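Local coordinates for protein cytochrome P450 268A2 Cyp268A2 (Mycobacterium marinum, PDB 6BLD) that belongs to the cytochrome P450 family and holds a haem group in a mainly helical fold, with (3E,5E)-6,10-dimethylundeca-3,5,9-trien-2-one bound in the pocket beside it, at residues A[128-133]-A[378-383]; A[178-183]-A[209-214]; A[186-191]-A[407-412]; A[230-235]-A[252-257]. One frame throughout, in Å; residues are numbered along the deposited sequence.

Interaction 1: residues A[128-133]-A[378-383]; sequences RIEDSI and ARAQLR. With HEM (protoporphyrin IX containing Fe), chain B.
Glu130 and Arg383 form a salt bridge across two helices, with Arg383 NH2 donating to Glu130 OE2 over 2.8 Å in a nearly straight bond (N-H...O 170°). The oxygen lies at the guanidinium edge, in its plane, whereas the N-H arrives from well above the carboxylate, whose plane is turned 57° from that of the guanidinium. The same OE2 also accepts from a water at 2.8 Å, and this water gives a second hydrogen bond to the carbonyl oxygen of Ala380, 2.7 Å away, so that one carboxylate oxygen is tied to the facing helix both directly and through solvent.

Beside this polar link, Ile133 turns its CB toward the other helix and lays CG2 against Gln381 CA at 3.9 Å, with CD1 near Ala380 CB (4.3 Å). The backbones come close here, CA of Ile133 being 6.5 Å from CA of Gln381.

The reach of the two charged chains follows from their shapes. Glu130 runs out extended from a CG anti to the backbone N (chi1 -171°), while Arg383 bends at chi3 and folds its guanidinium back over Arg379 O and Ala380 CA, which lie on one face. Arg383 also packs on Ile294 and Val298 of helix 290-305.

On the haem side, Ala378 CB is 3.5 Å from vinyl carbon CBB, and Gln381 NE2 is 3.6 Å from it. Helix 375-392 thus joins the porphyrin to helix 123-147, the packing of the L and D helices in the conserved core bundle of the cytochrome P450 fold.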
# COMPACT_ATOMS: atom_id res chain seq x y z
N ARG A 128 21.63 7.30 3.65
CA ARG A 128 22.73 7.27 2.70
C ARG A 128 22.27 7.63 1.29
O ARG A 128 23.06 8.17 0.51
CB ARG A 128 23.39 5.89 2.70
CG ARG A 128 24.09 5.53 3.99
CD ARG A 128 25.34 6.37 4.21
NE ARG A 128 25.90 6.17 5.55
CZ ARG A 128 27.08 6.65 5.94
NH1 ARG A 128 27.83 7.35 5.11
NH2 ARG A 128 27.51 6.42 7.18
N ILE A 129 21.02 7.35 0.96
CA ILE A 129 20.48 7.58 -0.38
C ILE A 129 19.45 8.69 -0.39
O ILE A 129 18.81 8.92 -1.43
CB ILE A 129 19.90 6.28 -0.97
CG1 ILE A 129 18.64 5.87 -0.20
CG2 ILE A 129 20.94 5.17 -0.94
CD1 ILE A 129 17.96 4.64 -0.75
N GLU A 130 19.26 9.39 0.73
CA GLU A 130 18.24 10.43 0.79
C GLU A 130 18.55 11.59 -0.15
O GLU A 130 17.63 12.24 -0.67
CB GLU A 130 18.08 10.94 2.22
CG GLU A 130 16.90 11.86 2.42
CD GLU A 130 16.53 12.04 3.88
OE1 GLU A 130 17.22 11.45 4.74
OE2 GLU A 130 15.56 12.77 4.17
N ASP A 131 19.83 11.88 -0.39
CA ASP A 131 20.19 12.96 -1.30
C ASP A 131 19.76 12.66 -2.72
O ASP A 131 19.31 13.55 -3.45
CB ASP A 131 21.69 13.23 -1.23
CG ASP A 131 22.08 14.09 -0.05
OD1 ASP A 131 21.65 15.27 -0.00
OD2 ASP A 131 22.80 13.60 0.84
N SER A 132 19.87 11.40 -3.15
CA SER A 132 19.41 11.02 -4.48
C SER A 132 17.89 11.13 -4.59
O SER A 132 17.37 11.47 -5.66
CB SER A 132 19.87 9.60 -4.82
OG SER A 132 19.11 8.64 -4.11
N ILE A 133 17.17 10.84 -3.50
CA ILE A 133 15.73 11.05 -3.49
C ILE A 133 15.41 12.53 -3.57
O ILE A 133 14.49 12.95 -4.29
CB ILE A 133 15.11 10.40 -2.24
CG1 ILE A 133 15.31 8.88 -2.27
CG2 ILE A 133 13.63 10.74 -2.13
CD1 ILE A 133 14.93 8.19 -0.98
N ALA A 378 9.63 5.35 2.41
CA ALA A 378 8.43 6.10 2.05
C ALA A 378 8.43 7.48 2.68
O ALA A 378 8.14 8.48 2.02
CB ALA A 378 7.18 5.32 2.45
N ARG A 379 8.77 7.55 3.98
CA ARG A 379 8.79 8.84 4.67
C ARG A 379 9.81 9.78 4.04
O ARG A 379 9.56 10.98 3.90
CB ARG A 379 9.10 8.63 6.15
CG ARG A 379 8.01 7.90 6.91
CD ARG A 379 8.42 7.61 8.34
NE ARG A 379 7.31 7.09 9.12
CZ ARG A 379 7.33 5.94 9.78
NH1 ARG A 379 8.41 5.17 9.76
NH2 ARG A 379 6.26 5.55 10.47
N ALA A 380 10.97 9.25 3.64
CA ALA A 380 11.97 10.09 2.99
C ALA A 380 11.47 10.63 1.66
O ALA A 380 11.77 11.76 1.28
CB ALA A 380 13.27 9.30 2.79
N GLN A 381 10.68 9.82 0.93
CA GLN A 381 10.14 10.28 -0.34
C GLN A 381 9.10 11.38 -0.14
O GLN A 381 9.08 12.36 -0.89
CB GLN A 381 9.53 9.10 -1.11
CG GLN A 381 10.55 8.09 -1.59
CD GLN A 381 9.94 7.05 -2.50
OE1 GLN A 381 9.25 7.37 -3.47
NE2 GLN A 381 10.18 5.78 -2.18
N LEU A 382 8.24 11.23 0.87
CA LEU A 382 7.19 12.22 1.11
C LEU A 382 7.76 13.53 1.62
O LEU A 382 7.28 14.60 1.26
CB LEU A 382 6.15 11.67 2.08
CG LEU A 382 5.58 10.29 1.73
CD1 LEU A 382 4.86 9.67 2.92
CD2 LEU A 382 4.68 10.39 0.51
N ARG A 383 8.78 13.46 2.47
CA ARG A 383 9.45 14.68 2.92
C ARG A 383 10.09 15.42 1.75
O ARG A 383 10.04 16.65 1.68
CB ARG A 383 10.50 14.34 3.98
CG ARG A 383 9.94 13.85 5.31
CD ARG A 383 11.01 13.85 6.39
NE ARG A 383 12.24 13.20 5.94
CZ ARG A 383 12.54 11.92 6.18
NH1 ARG A 383 11.71 11.16 6.87
NH2 ARG A 383 13.68 11.42 5.73
CHA HEM B . 4.28 -4.19 3.88
CHB HEM B . 7.57 -2.49 0.74
CHC HEM B . 5.65 1.96 1.15
CHD HEM B . 1.91 0.02 3.57
C1A HEM B . 5.35 -4.12 3.01
C2A HEM B . 6.21 -5.22 2.61
C3A HEM B . 7.11 -4.75 1.75
C4A HEM B . 6.86 -3.34 1.55
CMA HEM B . 8.24 -5.57 1.08
CAA HEM B . 6.11 -6.67 3.12
CBA HEM B . 6.81 -6.77 4.47
CGA HEM B . 6.58 -8.12 5.09
O1A HEM B . 7.35 -8.50 6.01
O2A HEM B . 5.63 -8.82 4.65
C1B HEM B . 7.38 -1.13 0.62
C2B HEM B . 8.26 -0.21 -0.07
C3B HEM B . 7.76 1.02 0.04
C4B HEM B . 6.52 0.93 0.80
CMB HEM B . 9.57 -0.58 -0.80
CAB HEM B . 8.44 2.25 -0.59
CBB HEM B . 8.02 3.50 -0.40
C1C HEM B . 4.47 1.82 1.85
C2C HEM B . 3.57 2.90 2.23
C3C HEM B . 2.53 2.35 2.89
C4C HEM B . 2.75 0.92 2.96
CMC HEM B . 3.81 4.38 1.88
CAC HEM B . 1.29 3.01 3.54
CBC HEM B . 1.16 4.33 3.71
C1D HEM B . 2.22 -1.28 3.89
C2D HEM B . 1.40 -2.20 4.66
C3D HEM B . 2.05 -3.36 4.74
C4D HEM B . 3.31 -3.23 4.04
CMD HEM B . 0.02 -1.87 5.26
CAD HEM B . 1.56 -4.63 5.48
CBD HEM B . 1.80 -4.47 6.98
CGD HEM B . 1.28 -5.66 7.74
O1D HEM B . 1.35 -5.65 8.99
O2D HEM B . 0.79 -6.62 7.09
NA HEM B . 5.77 -2.99 2.34
NB HEM B . 6.33 -0.40 1.14
NC HEM B . 3.94 0.64 2.32
ND HEM B . 3.38 -1.94 3.53
FE HEM B . 4.96 -1.11 2.53
O HOH W 1 13.96 13.23 1.98

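Interaction 2: residues A[178-183]-A[209-214]; sequences ERVAHA and QMYLHQ. With DXJ ((3E,5E)-6,10-dimethylundeca-3,5,9-trien-2-one), chain C.
Tyr211 CE1 lies over one face of the Arg179 guanidinium, toward its rim and 3.4 Å from Arg179 CZ, with the planes of the two groups only 18° apart. At the edge of the tyrosine ring, near its plane, are Val180 N and the methyl of Ala183. The pair belongs to the packing of helices 177-186 and 201-225, the F and G helices of the cytochrome P450 fold in order along the chain; the short segments run roughly antiparallel, at 140°.

Arg179 reaches this position by a bend at chi3, and the two side chains cross at about a right angle although their flat groups are nearly parallel. The phenol passes alongside the start of the same chain, with Tyr211 OH 3.2 Å from Arg179 CB. This hydroxyl is hydrogen-bonded to Asp176 OD1, of the residue just before helix 177-186, which probably helps to hold the ring.

Deeper in, the contact is apolar. Leu212 fits between Val180 and Ala183: its CD2 methyl meets Val180 CG1 at 3.8 Å, and its CG is equally close to Ala183 CB. Val180 turns its other branch to the tyrosine, with CG2 3.8 Å from Tyr211 CE2.

On another side of helix 201-225, Gln209 faces the ligand pocket. Its NE2 donates to the ketone oxygen O14 of (3E,5E)-6,10-dimethylundeca-3,5,9-trien-2-one over 2.7 Å, in a bond bent to 141°.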
# COMPACT_ATOMS: atom_id res chain seq x y z
N GLU A 178 9.28 3.12 -16.69
CA GLU A 178 7.90 3.58 -16.79
C GLU A 178 6.93 2.42 -16.96
O GLU A 178 5.79 2.48 -16.48
CB GLU A 178 7.74 4.58 -17.93
CG GLU A 178 8.45 5.92 -17.69
CD GLU A 178 7.99 6.61 -16.42
OE1 GLU A 178 6.81 6.48 -16.05
OE2 GLU A 178 8.82 7.29 -15.79
N ARG A 179 7.35 1.35 -17.65
CA ARG A 179 6.48 0.20 -17.82
C ARG A 179 6.32 -0.59 -16.52
O ARG A 179 5.24 -1.14 -16.27
CB ARG A 179 7.01 -0.71 -18.93
CG ARG A 179 7.12 -0.04 -20.28
CD ARG A 179 7.87 -0.91 -21.27
NE ARG A 179 7.15 -2.15 -21.56
CZ ARG A 179 7.59 -3.09 -22.40
NH1 ARG A 179 8.74 -2.92 -23.04
NH2 ARG A 179 6.87 -4.18 -22.60
N VAL A 180 7.36 -0.65 -15.70
CA VAL A 180 7.25 -1.32 -14.41
C VAL A 180 6.28 -0.57 -13.50
O VAL A 180 5.45 -1.18 -12.82
CB VAL A 180 8.63 -1.48 -13.76
CG1 VAL A 180 8.50 -1.76 -12.27
CG2 VAL A 180 9.41 -2.60 -14.45
N ALA A 181 6.37 0.76 -13.48
CA ALA A 181 5.43 1.56 -12.69
C ALA A 181 4.00 1.38 -13.18
O ALA A 181 3.06 1.31 -12.38
CB ALA A 181 5.83 3.03 -12.73
N HIS A 182 3.81 1.29 -14.50
CA HIS A 182 2.48 1.06 -15.04
C HIS A 182 1.98 -0.34 -14.71
O HIS A 182 0.80 -0.52 -14.38
CB HIS A 182 2.48 1.29 -16.55
CG HIS A 182 1.22 0.87 -17.24
ND1 HIS A 182 1.06 -0.39 -17.78
CD2 HIS A 182 0.06 1.53 -17.46
CE1 HIS A 182 -0.15 -0.48 -18.31
NE2 HIS A 182 -0.77 0.67 -18.13
N ALA A 183 2.86 -1.34 -14.79
CA ALA A 183 2.46 -2.71 -14.48
C ALA A 183 2.18 -2.88 -13.00
O ALA A 183 1.27 -3.63 -12.62
CB ALA A 183 3.54 -3.69 -14.95
N GLN A 209 1.68 -8.94 -14.79
CA GLN A 209 2.53 -9.83 -14.00
C GLN A 209 3.59 -10.48 -14.88
O GLN A 209 4.75 -10.62 -14.47
CB GLN A 209 1.69 -10.90 -13.32
CG GLN A 209 1.11 -10.47 -11.98
CD GLN A 209 0.55 -11.64 -11.20
OE1 GLN A 209 0.68 -12.79 -11.61
NE2 GLN A 209 -0.08 -11.35 -10.07
N MET A 210 3.21 -10.87 -16.10
CA MET A 210 4.16 -11.51 -17.01
C MET A 210 5.31 -10.57 -17.34
O MET A 210 6.48 -10.98 -17.36
CB MET A 210 3.45 -11.97 -18.28
CG MET A 210 4.32 -12.77 -19.22
SD MET A 210 3.43 -13.23 -20.72
CE MET A 210 3.96 -11.92 -21.83
N TYR A 211 5.01 -9.29 -17.61
CA TYR A 211 6.06 -8.34 -17.93
C TYR A 211 7.01 -8.15 -16.75
O TYR A 211 8.24 -8.12 -16.93
CB TYR A 211 5.46 -7.00 -18.35
CG TYR A 211 6.49 -5.89 -18.42
CD1 TYR A 211 7.40 -5.83 -19.47
CD2 TYR A 211 6.57 -4.93 -17.42
CE1 TYR A 211 8.35 -4.83 -19.53
CE2 TYR A 211 7.52 -3.92 -17.48
CZ TYR A 211 8.41 -3.88 -18.53
OH TYR A 211 9.35 -2.88 -18.59
N LEU A 212 6.47 -8.00 -15.54
CA LEU A 212 7.32 -7.83 -14.37
C LEU A 212 8.21 -9.05 -14.14
O LEU A 212 9.35 -8.91 -13.70
CB LEU A 212 6.45 -7.56 -13.13
CG LEU A 212 5.73 -6.21 -13.12
CD1 LEU A 212 4.78 -6.12 -11.94
CD2 LEU A 212 6.74 -5.07 -13.08
N HIS A 213 7.70 -10.25 -14.45
CA HIS A 213 8.54 -11.44 -14.36
C HIS A 213 9.60 -11.47 -15.45
O HIS A 213 10.67 -12.06 -15.26
CB HIS A 213 7.68 -12.70 -14.41
CG HIS A 213 6.99 -13.01 -13.11
ND1 HIS A 213 7.03 -14.26 -12.53
CD2 HIS A 213 6.26 -12.24 -12.28
CE1 HIS A 213 6.35 -14.24 -11.40
NE2 HIS A 213 5.87 -13.02 -11.23
N GLN A 214 9.32 -10.84 -16.60
CA GLN A 214 10.34 -10.74 -17.64
C GLN A 214 11.48 -9.84 -17.21
O GLN A 214 12.66 -10.17 -17.40
CB GLN A 214 9.71 -10.21 -18.93
CG GLN A 214 8.98 -11.27 -19.75
CD GLN A 214 9.88 -12.44 -20.09
OE1 GLN A 214 10.94 -12.28 -20.68
NE2 GLN A 214 9.44 -13.63 -19.71
C10 DXJ C . -0.58 -8.05 -5.96
C13 DXJ C . -3.23 -9.08 -8.52
C01 DXJ C . 1.71 -3.37 0.84
C02 DXJ C . 1.32 -3.76 -0.58
C03 DXJ C . 1.70 -4.93 -1.06
C04 DXJ C . 0.49 -2.80 -1.43
C05 DXJ C . 1.32 -5.35 -2.48
C06 DXJ C . 0.75 -6.76 -2.54
C07 DXJ C . 0.68 -7.33 -3.96
C08 DXJ C . -0.49 -7.48 -4.54
C09 DXJ C . 1.96 -7.71 -4.69
C11 DXJ C . -1.75 -8.43 -6.43
C12 DXJ C . -1.87 -9.00 -7.85
O14 DXJ C . -0.90 -9.37 -8.42

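Interaction 3: residues A[186-191]-A[407-412]; sequences ALVSWA and NFVHAI. With DXJ ((3E,5E)-6,10-dimethylundeca-3,5,9-trien-2-one), chain C.
Val188 and Val409 face each other across two irregular backbones, CA to CA 6.6 Å; Val188 sits within a type I turn from Ala186 to Ser189, and Val409 lies just before strand 411-418. Water bridges the gap: one molecule accepts from Val409 N at 2.8 Å and donates to Val188 O at 3.2 Å.

The side chains pack around Val188. Its CG1 meets the Phe408 ring at CD2 (3.9 Å), and its CB touches Val409 CG2 at the same separation; that methyl also lies over one face of the Phe408 ring. Trp190 holds its CG between the backbone N and the carbonyl carbon (chi1 68°), and its side chain crosses that of Phe408 at about a right angle, bringing CH2 to 4.0 Å from Phe408 CB. Trp190 NE1 and Asn407 ND2 both donate to Glu89, which holds these neighbours together from outside the pair.

Phe408 reaches inward to the ligand, its CZ 3.9 Å from C04 of (3E,5E)-6,10-dimethylundeca-3,5,9-trien-2-one, while Leu187 O is 3.3 Å from C13 at the ketone end. Thus apolar packing forms the pocket wall, while the polar backbone behind it is satisfied in part by ordered water rather than by direct pairing of the two segments.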
# COMPACT_ATOMS: atom_id res chain seq x y z
N ALA A 186 -1.21 -1.51 -12.36
CA ALA A 186 -2.26 -2.36 -12.91
C ALA A 186 -2.68 -3.45 -11.93
O ALA A 186 -3.86 -3.82 -11.89
CB ALA A 186 -1.79 -2.99 -14.22
N LEU A 187 -1.74 -3.98 -11.15
CA LEU A 187 -2.02 -5.15 -10.32
C LEU A 187 -2.93 -4.84 -9.14
O LEU A 187 -3.35 -5.78 -8.45
CB LEU A 187 -0.70 -5.75 -9.82
CG LEU A 187 0.19 -6.29 -10.93
CD1 LEU A 187 1.43 -6.96 -10.37
CD2 LEU A 187 -0.59 -7.25 -11.81
N VAL A 188 -3.25 -3.58 -8.88
CA VAL A 188 -4.19 -3.20 -7.84
C VAL A 188 -5.41 -2.49 -8.41
O VAL A 188 -6.24 -1.99 -7.65
CB VAL A 188 -3.51 -2.34 -6.76
CG1 VAL A 188 -2.31 -3.07 -6.17
CG2 VAL A 188 -3.10 -0.99 -7.33
N SER A 189 -5.55 -2.45 -9.73
CA SER A 189 -6.64 -1.74 -10.39
C SER A 189 -7.58 -2.69 -11.13
O SER A 189 -8.17 -2.32 -12.15
CB SER A 189 -6.09 -0.69 -11.35
OG SER A 189 -5.01 0.02 -10.77
N TRP A 190 -7.74 -3.92 -10.63
CA TRP A 190 -8.55 -4.91 -11.33
C TRP A 190 -10.05 -4.63 -11.22
O TRP A 190 -10.82 -5.25 -11.95
CB TRP A 190 -8.25 -6.31 -10.79
CG TRP A 190 -8.69 -6.56 -9.38
CD1 TRP A 190 -9.95 -6.88 -8.95
CD2 TRP A 190 -7.87 -6.52 -8.20
NE1 TRP A 190 -9.96 -7.03 -7.59
CE2 TRP A 190 -8.70 -6.82 -7.10
CE3 TRP A 190 -6.51 -6.25 -7.97
CZ2 TRP A 190 -8.21 -6.86 -5.79
CZ3 TRP A 190 -6.04 -6.29 -6.68
CH2 TRP A 190 -6.88 -6.60 -5.60
N ALA A 191 -10.46 -3.72 -10.35
CA ALA A 191 -11.87 -3.34 -10.21
C ALA A 191 -12.17 -1.98 -10.82
O ALA A 191 -13.25 -1.43 -10.59
CB ALA A 191 -12.28 -3.36 -8.74
N ASN A 407 -11.29 -2.53 -3.49
CA ASN A 407 -11.34 -2.89 -2.08
C ASN A 407 -9.95 -3.10 -1.48
O ASN A 407 -9.85 -3.61 -0.36
CB ASN A 407 -12.19 -4.15 -1.88
CG ASN A 407 -11.73 -5.32 -2.75
OD1 ASN A 407 -10.55 -5.67 -2.76
ND2 ASN A 407 -12.67 -5.93 -3.46
N PHE A 408 -8.89 -2.74 -2.20
CA PHE A 408 -7.53 -2.96 -1.72
C PHE A 408 -6.77 -1.65 -1.52
O PHE A 408 -6.30 -1.39 -0.41
CB PHE A 408 -6.77 -3.88 -2.69
CG PHE A 408 -5.38 -4.25 -2.23
CD1 PHE A 408 -5.08 -4.35 -0.88
CD2 PHE A 408 -4.38 -4.49 -3.15
CE1 PHE A 408 -3.81 -4.69 -0.46
CE2 PHE A 408 -3.10 -4.83 -2.74
CZ PHE A 408 -2.81 -4.93 -1.39
N VAL A 409 -6.64 -0.83 -2.56
CA VAL A 409 -5.83 0.38 -2.51
C VAL A 409 -6.74 1.59 -2.69
O VAL A 409 -7.59 1.61 -3.59
CB VAL A 409 -4.72 0.36 -3.58
CG1 VAL A 409 -4.06 1.73 -3.69
CG2 VAL A 409 -3.69 -0.70 -3.25
N HIS A 410 -6.57 2.59 -1.82
CA HIS A 410 -7.25 3.88 -1.93
C HIS A 410 -6.46 4.72 -2.93
O HIS A 410 -5.48 5.38 -2.58
CB HIS A 410 -7.33 4.55 -0.56
CG HIS A 410 -8.17 5.79 -0.54
ND1 HIS A 410 -7.90 6.85 0.30
CD2 HIS A 410 -9.27 6.15 -1.25
CE1 HIS A 410 -8.80 7.80 0.11
NE2 HIS A 410 -9.64 7.40 -0.83
N ALA A 411 -6.89 4.70 -4.18
CA ALA A 411 -6.09 5.22 -5.28
C ALA A 411 -6.80 6.36 -6.00
O ALA A 411 -8.03 6.41 -6.06
CB ALA A 411 -5.75 4.12 -6.29
N ILE A 412 -6.00 7.27 -6.55
CA ILE A 412 -6.48 8.35 -7.41
C ILE A 412 -5.97 8.08 -8.82
O ILE A 412 -4.76 8.06 -9.05
CB ILE A 412 -6.02 9.72 -6.90
CG1 ILE A 412 -6.72 10.07 -5.59
CG2 ILE A 412 -6.29 10.79 -7.95
CD1 ILE A 412 -6.21 11.35 -4.94
C10 DXJ C . -0.58 -8.05 -5.96
C13 DXJ C . -3.23 -9.08 -8.52
C01 DXJ C . 1.71 -3.37 0.84
C02 DXJ C . 1.32 -3.76 -0.58
C03 DXJ C . 1.70 -4.93 -1.06
C04 DXJ C . 0.49 -2.80 -1.43
C05 DXJ C . 1.32 -5.35 -2.48
C06 DXJ C . 0.75 -6.76 -2.54
C07 DXJ C . 0.68 -7.33 -3.96
C08 DXJ C . -0.49 -7.48 -4.54
C09 DXJ C . 1.96 -7.71 -4.69
C11 DXJ C . -1.75 -8.43 -6.43
C12 DXJ C . -1.87 -9.00 -7.85
O14 DXJ C . -0.90 -9.37 -8.42
O HOH W 2 -7.87 -1.70 -4.94
O HOH W 3 -6.58 0.69 -6.72

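Interaction 4: residues A[230-235]-A[252-257]; sequences DLFSAL and AFFVLL
Phe232 and Phe254 form the aromatic part of this contact, an offset edge-to-face pair in which Phe254 turns its edge to the face of Phe232. The ring centroids are 5.6 Å apart and the planes meet at 62°. The side chains cross at about a right angle, and Phe232 CE1 comes nearest to Phe254 CD1, at 4.0 Å.

The aliphatic contacts gather on Phe253. Leu231 brings its CD2 methyl to the ring edge, in the plane, 3.4 Å from Phe253 CE2. Leu235, one turn on, places its own CD2 3.5 Å from Phe253 CD2, and the two leucines therefore meet neighbouring carbons of one ring. Phe253 extends across with CG anti to the backbone N (chi1 168°). Leu231 CD2 is shared, since it also touches Leu257 CD2 at 3.7 Å, methyl against methyl. These long side chains span axes 12.0 Å apart, and the whole interface between the segments is hydrocarbon.

Side-chain polar bonds within the segments lie at the start of the shorter helix. Asp230 is its N-cap, and OD1 accepts from Ser233 N at 2.8 Å, while the other carboxylate oxygen has a salt bridge to Arg223.

The two segments run nearly antiparallel, at 154°. Helix 247-278 is the long central helix of the cytochrome P450 fold, and its Leu257 also touches the haem. Helix 109-117 adds Val117 beside Leu231, Leu235 and Phe253; helix 160-170 covers Leu231, Phe232 and Leu257, and helix 201-225 packs Leu219 on Phe232 and Ala216 on Phe254.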
# COMPACT_ATOMS: atom_id res chain seq x y z
N ASP A 230 23.38 -3.63 -4.74
CA ASP A 230 21.98 -3.23 -4.69
C ASP A 230 21.13 -4.27 -3.99
O ASP A 230 21.61 -5.28 -3.47
CB ASP A 230 21.47 -2.98 -6.11
CG ASP A 230 21.37 -4.25 -6.92
OD1 ASP A 230 20.37 -4.98 -6.78
OD2 ASP A 230 22.32 -4.53 -7.69
N LEU A 231 19.82 -4.03 -4.00
CA LEU A 231 18.87 -4.89 -3.31
C LEU A 231 18.69 -6.22 -4.04
O LEU A 231 18.68 -7.28 -3.42
CB LEU A 231 17.54 -4.17 -3.16
CG LEU A 231 16.55 -4.65 -2.11
CD1 LEU A 231 15.81 -3.45 -1.58
CD2 LEU A 231 15.58 -5.64 -2.72
N PHE A 232 18.55 -6.17 -5.37
CA PHE A 232 18.32 -7.38 -6.14
C PHE A 232 19.56 -8.26 -6.19
O PHE A 232 19.45 -9.49 -6.22
CB PHE A 232 17.88 -7.01 -7.56
CG PHE A 232 16.87 -7.95 -8.15
CD1 PHE A 232 15.74 -8.30 -7.44
CD2 PHE A 232 17.06 -8.48 -9.41
CE1 PHE A 232 14.81 -9.16 -7.98
CE2 PHE A 232 16.13 -9.34 -9.96
CZ PHE A 232 15.00 -9.68 -9.24
N SER A 233 20.75 -7.65 -6.21
CA SER A 233 21.99 -8.42 -6.25
C SER A 233 22.08 -9.36 -5.05
O SER A 233 22.39 -10.55 -5.20
CB SER A 233 23.19 -7.49 -6.27
OG SER A 233 23.27 -6.77 -7.48
N ALA A 234 21.83 -8.83 -3.85
CA ALA A 234 21.91 -9.66 -2.65
C ALA A 234 20.85 -10.76 -2.66
O ALA A 234 21.09 -11.85 -2.14
CB ALA A 234 21.77 -8.79 -1.41
N LEU A 235 19.68 -10.49 -3.25
CA LEU A 235 18.62 -11.49 -3.26
C LEU A 235 18.95 -12.65 -4.19
O LEU A 235 18.84 -13.82 -3.80
CB LEU A 235 17.30 -10.83 -3.66
CG LEU A 235 16.12 -11.80 -3.85
CD1 LEU A 235 15.48 -12.13 -2.52
CD2 LEU A 235 15.11 -11.22 -4.82
N ALA A 252 8.69 -13.32 -7.78
CA ALA A 252 7.56 -12.98 -6.91
C ALA A 252 7.91 -11.80 -6.00
O ALA A 252 7.07 -10.93 -5.75
CB ALA A 252 7.14 -14.19 -6.09
N PHE A 253 9.14 -11.76 -5.50
CA PHE A 253 9.54 -10.63 -4.66
C PHE A 253 9.67 -9.35 -5.47
O PHE A 253 9.37 -8.26 -4.98
CB PHE A 253 10.84 -10.93 -3.92
CG PHE A 253 11.45 -9.72 -3.27
CD1 PHE A 253 10.93 -9.22 -2.09
CD2 PHE A 253 12.51 -9.05 -3.86
CE1 PHE A 253 11.47 -8.10 -1.49
CE2 PHE A 253 13.06 -7.93 -3.27
CZ PHE A 253 12.54 -7.46 -2.08
N PHE A 254 10.13 -9.47 -6.72
CA PHE A 254 10.22 -8.30 -7.59
C PHE A 254 8.84 -7.67 -7.80
O PHE A 254 8.71 -6.44 -7.80
CB PHE A 254 10.85 -8.68 -8.93
CG PHE A 254 11.05 -7.51 -9.85
CD1 PHE A 254 12.14 -6.66 -9.70
CD2 PHE A 254 10.15 -7.26 -10.88
CE1 PHE A 254 12.32 -5.59 -10.55
CE2 PHE A 254 10.33 -6.19 -11.73
CZ PHE A 254 11.42 -5.35 -11.57
N VAL A 255 7.82 -8.51 -7.98
CA VAL A 255 6.45 -8.00 -8.09
C VAL A 255 6.02 -7.36 -6.78
O VAL A 255 5.49 -6.24 -6.76
CB VAL A 255 5.49 -9.13 -8.51
CG1 VAL A 255 4.06 -8.61 -8.55
CG2 VAL A 255 5.90 -9.70 -9.85
N LEU A 256 6.23 -8.06 -5.66
CA LEU A 256 5.90 -7.49 -4.36
C LEU A 256 6.59 -6.14 -4.16
O LEU A 256 5.96 -5.16 -3.75
CB LEU A 256 6.30 -8.47 -3.26
CG LEU A 256 6.25 -7.96 -1.82
CD1 LEU A 256 4.87 -7.43 -1.45
CD2 LEU A 256 6.73 -9.02 -0.83
N LEU A 257 7.89 -6.07 -4.48
CA LEU A 257 8.64 -4.83 -4.29
C LEU A 257 8.15 -3.74 -5.24
O LEU A 257 8.04 -2.58 -4.84
CB LEU A 257 10.13 -5.09 -4.49
CG LEU A 257 11.11 -3.94 -4.24
CD1 LEU A 257 10.87 -3.35 -2.86
CD2 LEU A 257 12.52 -4.49 -4.35

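In the fold
All four contacts are largely buried, but their chemistry differs. Interaction 4 is wholly hydrocarbon between its segments; interaction 1 adds a salt bridge and a bridging water to its packing, interaction 2 has an exposed arginine at its rim, and interaction 3, nearest the chain centre, is bridged by water. Interactions 2 and 3 both touch (3E,5E)-6,10-dimethylundeca-3,5,9-trien-2-one and meet through Leu187, which packs on Gln209 and Leu212. Interaction 4 joins this cluster where Val255 touches Leu187, Leu212 and His213. Helix 160-170 packs against interactions 1, 2 and 4, and helix 201-225, part of interaction 2, also covers interaction 4. Interaction 1 touches none of the others, yet reaches the haem, as does Leu257 of interaction 4.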